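Local structure of BRO1 protein (Saccharomyces cerevisiae, 1ZB1) at residues G87-D101 with L111-T125. The protein helps sort and concentrate cargo proteins at multivesicular bodies, recruiting the deubiquitinase DOA4 to endosomes through its role as an adapter. Numbering follows the deposited sequence.
Sequences GSKGSRLKMDFTWYD and LKYTQHTLAFEKSCT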
loop_
_atom_site.group_PDB
_atom_site.type_symbol
_atom_site.label_atom_id
_atom_site.label_comp_id
_atom_site.label_asym_id
_atom_site.label_seq_id
_atom_site.Cartn_x
_atom_site.Cartn_y
_atom_site.Cartn_z
ATOM N N GLY A 87 -13.830 17.850 -19.117
ATOM C CA GLY A 87 -12.511 17.525 -19.631
ATOM C C GLY A 87 -11.468 18.552 -19.223
ATOM O O GLY A 87 -11.494 19.058 -18.098
ATOM N N SER A 88 -10.549 18.866 -20.133
ATOM C CA SER A 88 -9.501 19.842 -19.847
ATOM C C SER A 88 -10.102 21.229 -19.657
ATOM O O SER A 88 -9.425 22.152 -19.208
ATOM C CB SER A 88 -8.469 19.884 -20.982
ATOM O OG SER A 88 -9.015 20.488 -22.141
ATOM N N LYS A 89 -11.376 21.374 -20.011
ATOM C CA LYS A 89 -12.060 22.649 -19.853
ATOM C C LYS A 89 -12.431 22.860 -18.389
ATOM O O LYS A 89 -12.858 23.946 -18.000
ATOM C CB LYS A 89 -13.319 22.693 -20.718
ATOM C CG LYS A 89 -13.041 22.783 -22.210
ATOM C CD LYS A 89 -14.332 22.745 -23.012
ATOM C CE LYS A 89 -14.072 22.990 -24.492
ATOM N NZ LYS A 89 -13.518 24.358 -24.731
ATOM N N GLY A 90 -12.264 21.815 -17.583
ATOM C CA GLY A 90 -12.581 21.911 -16.169
ATOM C C GLY A 90 -11.847 23.045 -15.474
ATOM O O GLY A 90 -12.308 23.563 -14.457
ATOM N N SER A 91 -10.708 23.440 -16.036
ATOM C CA SER A 91 -9.888 24.514 -15.481
ATOM C C SER A 91 -10.534 25.890 -15.601
ATOM O O SER A 91 -10.141 26.825 -14.901
ATOM C CB SER A 91 -8.525 24.546 -16.178
ATOM O OG SER A 91 -7.893 23.280 -16.113
ATOM N N ARG A 92 -11.516 26.021 -16.490
ATOM C CA ARG A 92 -12.193 27.303 -16.679
ATOM C C ARG A 92 -12.969 27.732 -15.438
ATOM O O ARG A 92 -13.303 28.908 -15.286
ATOM C CB ARG A 92 -13.135 27.238 -17.888
ATOM C CG ARG A 92 -12.406 27.015 -19.201
ATOM C CD ARG A 92 -13.323 27.153 -20.408
ATOM N NE ARG A 92 -12.577 26.965 -21.649
ATOM C CZ ARG A 92 -13.106 27.028 -22.867
ATOM N NH1 ARG A 92 -14.403 27.275 -23.021
ATOM N NH2 ARG A 92 -12.337 26.844 -23.933
ATOM N N LEU A 93 -13.253 26.782 -14.549
ATOM C CA LEU A 93 -13.978 27.101 -13.323
ATOM C C LEU A 93 -13.072 27.905 -12.401
ATOM O O LEU A 93 -13.541 28.602 -11.506
ATOM C CB LEU A 93 -14.428 25.817 -12.610
ATOM C CG LEU A 93 -15.403 24.911 -13.365
ATOM C CD1 LEU A 93 -15.751 23.697 -12.498
ATOM C CD2 LEU A 93 -16.662 25.694 -13.726
ATOM N N LYS A 94 -11.768 27.804 -12.626
ATOM C CA LYS A 94 -10.792 28.523 -11.811
ATOM C C LYS A 94 -10.946 28.244 -10.319
ATOM O O LYS A 94 -10.836 29.153 -9.497
ATOM C CB LYS A 94 -10.900 30.032 -12.054
ATOM C CG LYS A 94 -10.690 30.455 -13.502
ATOM C CD LYS A 94 -9.295 30.097 -13.998
ATOM C CE LYS A 94 -9.120 30.473 -15.465
ATOM N NZ LYS A 94 -9.339 31.928 -15.693
ATOM N N MET A 95 -11.222 26.990 -9.968
ATOM C CA MET A 95 -11.348 26.621 -8.566
ATOM C C MET A 95 -9.927 26.600 -8.015
ATOM O O MET A 95 -9.026 26.042 -8.644
ATOM C CB MET A 95 -11.975 25.233 -8.428
ATOM C CG MET A 95 -13.384 25.127 -8.998
ATOM S SD MET A 95 -14.488 26.344 -8.284
ATOM C CE MET A 95 -14.447 25.876 -6.549
ATOM N N ASP A 96 -9.717 27.208 -6.852
ATOM C CA ASP A 96 -8.382 27.239 -6.273
ATOM C C ASP A 96 -8.039 25.990 -5.457
ATOM O O ASP A 96 -7.831 26.073 -4.252
ATOM C CB ASP A 96 -8.199 28.483 -5.395
ATOM C CG ASP A 96 -8.142 29.775 -6.203
ATOM O OD1 ASP A 96 -7.636 29.758 -7.348
ATOM O OD2 ASP A 96 -8.587 30.814 -5.675
ATOM N N PHE A 97 -7.975 24.845 -6.128
ATOM C CA PHE A 97 -7.629 23.575 -5.488
ATOM C C PHE A 97 -6.221 23.720 -4.895
ATOM O O PHE A 97 -5.235 23.873 -5.634
ATOM C CB PHE A 97 -7.642 22.453 -6.534
ATOM C CG PHE A 97 -8.981 22.254 -7.213
ATOM C CD1 PHE A 97 -9.066 22.183 -8.602
ATOM C CD2 PHE A 97 -10.142 22.066 -6.463
ATOM C CE1 PHE A 97 -10.286 21.923 -9.239
ATOM C CE2 PHE A 97 -11.368 21.804 -7.085
ATOM C CZ PHE A 97 -11.444 21.731 -8.470
ATOM N N THR A 98 -6.127 23.657 -3.569
ATOM C CA THR A 98 -4.852 23.834 -2.879
ATOM C C THR A 98 -4.466 22.658 -1.982
ATOM O O THR A 98 -5.141 22.375 -0.982
ATOM C CB THR A 98 -4.896 25.144 -2.042
ATOM O OG1 THR A 98 -5.205 26.246 -2.909
ATOM C CG2 THR A 98 -3.561 25.403 -1.343
ATOM N N TRP A 99 -3.375 21.980 -2.337
ATOM C CA TRP A 99 -2.904 20.821 -1.570
ATOM C C TRP A 99 -1.467 20.902 -1.063
ATOM O O TRP A 99 -0.571 21.385 -1.761
ATOM C CB TRP A 99 -3.044 19.535 -2.397
ATOM C CG TRP A 99 -4.467 19.164 -2.693
ATOM C CD1 TRP A 99 -5.257 19.670 -3.681
ATOM C CD2 TRP A 99 -5.276 18.237 -1.964
ATOM N NE1 TRP A 99 -6.518 19.113 -3.613
ATOM C CE2 TRP A 99 -6.554 18.231 -2.566
ATOM C CE3 TRP A 99 -5.047 17.407 -0.855
ATOM C CZ2 TRP A 99 -7.602 17.427 -2.100
ATOM C CZ3 TRP A 99 -6.097 16.603 -0.390
ATOM C CH2 TRP A 99 -7.355 16.623 -1.015
ATOM N N TYR A 100 -1.260 20.397 0.151
ATOM C CA TYR A 100 0.056 20.364 0.783
ATOM C C TYR A 100 0.711 18.997 0.587
ATOM O O TYR A 100 0.027 17.975 0.496
ATOM C CB TYR A 100 -0.059 20.608 2.297
ATOM C CG TYR A 100 -0.452 22.008 2.716
ATOM C CD1 TYR A 100 -1.781 22.438 2.658
ATOM C CD2 TYR A 100 0.509 22.898 3.205
ATOM C CE1 TYR A 100 -2.143 23.723 3.084
ATOM C CE2 TYR A 100 0.159 24.180 3.629
ATOM C CZ TYR A 100 -1.161 24.583 3.569
ATOM O OH TYR A 100 -1.496 25.839 4.009
ATOM N N ASP A 101 2.036 18.969 0.533
ATOM C CA ASP A 101 2.742 17.701 0.401
ATOM C C ASP A 101 2.607 16.952 1.736
ATOM O O ASP A 101 2.583 17.578 2.800
ATOM C CB ASP A 101 4.232 17.929 0.123
ATOM C CG ASP A 101 4.516 18.321 -1.314
ATOM O OD1 ASP A 101 3.593 18.277 -2.152
ATOM O OD2 ASP A 101 5.681 18.660 -1.600
ATOM N N LEU A 111 4.800 22.781 2.281
ATOM C CA LEU A 111 4.883 23.040 0.847
ATOM C C LEU A 111 3.537 22.748 0.179
ATOM O O LEU A 111 3.057 21.613 0.195
ATOM C CB LEU A 111 5.975 22.175 0.221
ATOM C CG LEU A 111 6.461 22.613 -1.164
ATOM C CD1 LEU A 111 6.958 24.056 -1.085
ATOM C CD2 LEU A 111 7.583 21.694 -1.645
ATOM N N LYS A 112 2.933 23.776 -0.406
ATOM C CA LYS A 112 1.640 23.618 -1.059
ATOM C C LYS A 112 1.612 24.173 -2.478
ATOM O O LYS A 112 2.439 25.009 -2.850
ATOM C CB LYS A 112 0.551 24.309 -0.238
ATOM C CG LYS A 112 0.754 25.801 -0.078
ATOM C CD LYS A 112 -0.485 26.467 0.497
ATOM C CE LYS A 112 -0.271 27.959 0.682
ATOM N NZ LYS A 112 -1.478 28.606 1.255
ATOM N N TYR A 113 0.639 23.704 -3.255
ATOM C CA TYR A 113 0.457 24.140 -4.630
ATOM C C TYR A 113 -1.022 24.385 -4.897
ATOM O O TYR A 113 -1.895 23.741 -4.293
ATOM C CB TYR A 113 0.950 23.067 -5.603
ATOM C CG TYR A 113 2.384 22.642 -5.399
ATOM C CD1 TYR A 113 3.441 23.400 -5.917
ATOM C CD2 TYR A 113 2.687 21.482 -4.682
ATOM C CE1 TYR A 113 4.774 23.008 -5.726
ATOM C CE2 TYR A 113 4.015 21.079 -4.482
ATOM C CZ TYR A 113 5.051 21.844 -5.008
ATOM O OH TYR A 113 6.356 21.427 -4.835
ATOM N N THR A 114 -1.295 25.318 -5.801
ATOM C CA THR A 114 -2.662 25.637 -6.203
ATOM C C THR A 114 -2.683 25.444 -7.718
ATOM O O THR A 114 -1.828 25.983 -8.427
ATOM C CB THR A 114 -3.035 27.098 -5.851
ATOM O OG1 THR A 114 -3.039 27.264 -4.427
ATOM C CG2 THR A 114 -4.412 27.449 -6.404
ATOM N N GLN A 115 -3.629 24.647 -8.203
ATOM C CA GLN A 115 -3.748 24.373 -9.634
ATOM C C GLN A 115 -5.237 24.189 -9.937
ATOM O O GLN A 115 -5.974 23.602 -9.132
ATOM C CB GLN A 115 -2.927 23.119 -9.995
ATOM C CG GLN A 115 -2.942 22.734 -11.477
ATOM C CD GLN A 115 -1.816 21.772 -11.860
ATOM O OE1 GLN A 115 -2.035 20.783 -12.568
ATOM N NE2 GLN A 115 -0.611 22.070 -11.410
ATOM N N HIS A 116 -5.677 24.692 -11.089
ATOM C CA HIS A 116 -7.086 24.634 -11.478
ATOM C C HIS A 116 -7.575 23.360 -12.175
ATOM O O HIS A 116 -8.782 23.154 -12.310
ATOM C CB HIS A 116 -7.440 25.810 -12.398
ATOM C CG HIS A 116 -7.205 27.163 -11.799
ATOM N ND1 HIS A 116 -7.537 27.476 -10.498
ATOM C CD2 HIS A 116 -6.748 28.309 -12.353
ATOM C CE1 HIS A 116 -7.297 28.755 -10.278
ATOM N NE2 HIS A 116 -6.818 29.285 -11.387
ATOM N N THR A 117 -6.667 22.515 -12.636
ATOM C CA THR A 117 -7.086 21.310 -13.339
ATOM C C THR A 117 -7.770 20.286 -12.441
ATOM O O THR A 117 -7.417 20.125 -11.270
ATOM C CB THR A 117 -5.896 20.628 -14.031
ATOM O OG1 THR A 117 -5.060 20.015 -13.044
ATOM C CG2 THR A 117 -5.077 21.661 -14.818
ATOM N N LEU A 118 -8.757 19.592 -13.003
ATOM C CA LEU A 118 -9.479 18.572 -12.259
ATOM C C LEU A 118 -8.536 17.412 -11.936
ATOM O O LEU A 118 -8.697 16.751 -10.913
ATOM C CB LEU A 118 -10.696 18.084 -13.063
ATOM C CG LEU A 118 -11.772 19.158 -13.312
ATOM C CD1 LEU A 118 -12.949 18.574 -14.089
ATOM C CD2 LEU A 118 -12.257 19.715 -11.969
ATOM N N ALA A 119 -7.541 17.181 -12.794
ATOM C CA ALA A 119 -6.574 16.105 -12.563
ATOM C C ALA A 119 -5.819 16.290 -11.243
ATOM O O ALA A 119 -5.486 15.308 -10.568
ATOM C CB ALA A 119 -5.570 16.028 -13.726
ATOM N N PHE A 120 -5.532 17.538 -10.881
ATOM C CA PHE A 120 -4.819 17.817 -9.634
ATOM C C PHE A 120 -5.719 17.445 -8.444
ATOM O O PHE A 120 -5.304 16.702 -7.553
ATOM C CB PHE A 120 -4.435 19.306 -9.566
ATOM C CG PHE A 120 -3.630 19.685 -8.341
ATOM C CD1 PHE A 120 -2.455 19.008 -8.020
ATOM C CD2 PHE A 120 -4.029 20.747 -7.530
ATOM C CE1 PHE A 120 -1.683 19.379 -6.911
ATOM C CE2 PHE A 120 -3.261 21.130 -6.414
ATOM C CZ PHE A 120 -2.087 20.442 -6.108
ATOM N N GLU A 121 -6.953 17.946 -8.445
ATOM C CA GLU A 121 -7.902 17.659 -7.359
ATOM C C GLU A 121 -8.172 16.145 -7.270
ATOM O O GLU A 121 -8.224 15.582 -6.175
ATOM C CB GLU A 121 -9.214 18.441 -7.572
ATOM C CG GLU A 121 -10.289 18.230 -6.482
ATOM C CD GLU A 121 -10.082 19.077 -5.226
ATOM O OE1 GLU A 121 -8.929 19.413 -4.897
ATOM O OE2 GLU A 121 -11.087 19.399 -4.554
ATOM N N LYS A 122 -8.302 15.488 -8.423
ATOM C CA LYS A 122 -8.535 14.043 -8.479
ATOM C C LYS A 122 -7.361 13.235 -7.930
ATOM O O LYS A 122 -7.533 12.388 -7.054
ATOM C CB LYS A 122 -8.786 13.588 -9.925
ATOM C CG LYS A 122 -10.192 13.823 -10.439
ATOM C CD LYS A 122 -10.272 13.648 -11.959
ATOM C CE LYS A 122 -9.747 12.288 -12.413
ATOM N NZ LYS A 122 -9.918 12.081 -13.881
ATOM N N SER A 123 -6.167 13.486 -8.461
ATOM C CA SER A 123 -4.983 12.750 -8.035
ATOM C C SER A 123 -4.729 12.865 -6.534
ATOM O O SER A 123 -4.407 11.867 -5.877
ATOM C CB SER A 123 -3.744 13.222 -8.823
ATOM O OG SER A 123 -3.477 14.596 -8.611
ATOM N N CYS A 124 -4.876 14.068 -5.986
ATOM C CA CYS A 124 -4.642 14.262 -4.556
ATOM C C CYS A 124 -5.682 13.510 -3.715
ATOM O O CYS A 124 -5.351 12.894 -2.698
ATOM C CB CYS A 124 -4.645 15.751 -4.215
ATOM S SG CYS A 124 -3.157 16.633 -4.795
ATOM N N THR A 125 -6.935 13.563 -4.143
ATOM C CA THR A 125 -8.001 12.862 -3.442
ATOM C C THR A 125 -7.752 11.339 -3.477
ATOM O O THR A 125 -7.902 10.653 -2.464
ATOM C CB THR A 125 -9.374 13.175 -4.086
ATOM O OG1 THR A 125 -9.712 14.548 -3.851
ATOM C CG2 THR A 125 -10.456 12.276 -3.498
HETATM O O HOH W 1 -9.439 19.851 -15.961
HETATM O O HOH W 2 -11.148 24.551 -11.977
HETATM O O HOH W 3 6.739 18.947 -3.975
#
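W99 sets the face of its five-membered ring against C124, whose CB stands 3.5 Å from that ring's centroid with SG over the same face, in a compact example of a beta hairpin folded against the helix that follows it. Here the antiparallel strands 97-100 and 112-115 of the Bro1 domain send F97 and W99 onto the start of helix 118-139. E121 serves both rings. Its CB sits squarely over the F97 face, 3.7 Å from the centroid, while M95 CB lies against the opposite face, toward its rim. With CG anti to the backbone N (chi1 -179°) and the chain bent at chi2, the carboxylate swings across F97, and OE1 accepts W99 NE1 at 2.7 Å, almost in the indole plane. That buried N-H is thereby satisfied; OE2 meets R56 in a salt bridge and Y75 in a hydrogen bond, which would be expected to stabilise the negative charge. F120, on the same helix, presents its face to the W99 edge in a T-shaped pair with planes at 88°. Paired backbone bonds between W99 and Y113 join the strands, and on their other face K112 CB rests over the Y100 ring, its NZ continuing to E19. Where the hairpin turns into the helix, H116 is held at a face and an edge: K94 CA lies over one face of the imidazole, and ND1 donates to M95 O at 2.8 Å, approaching from above the carbonyl plane.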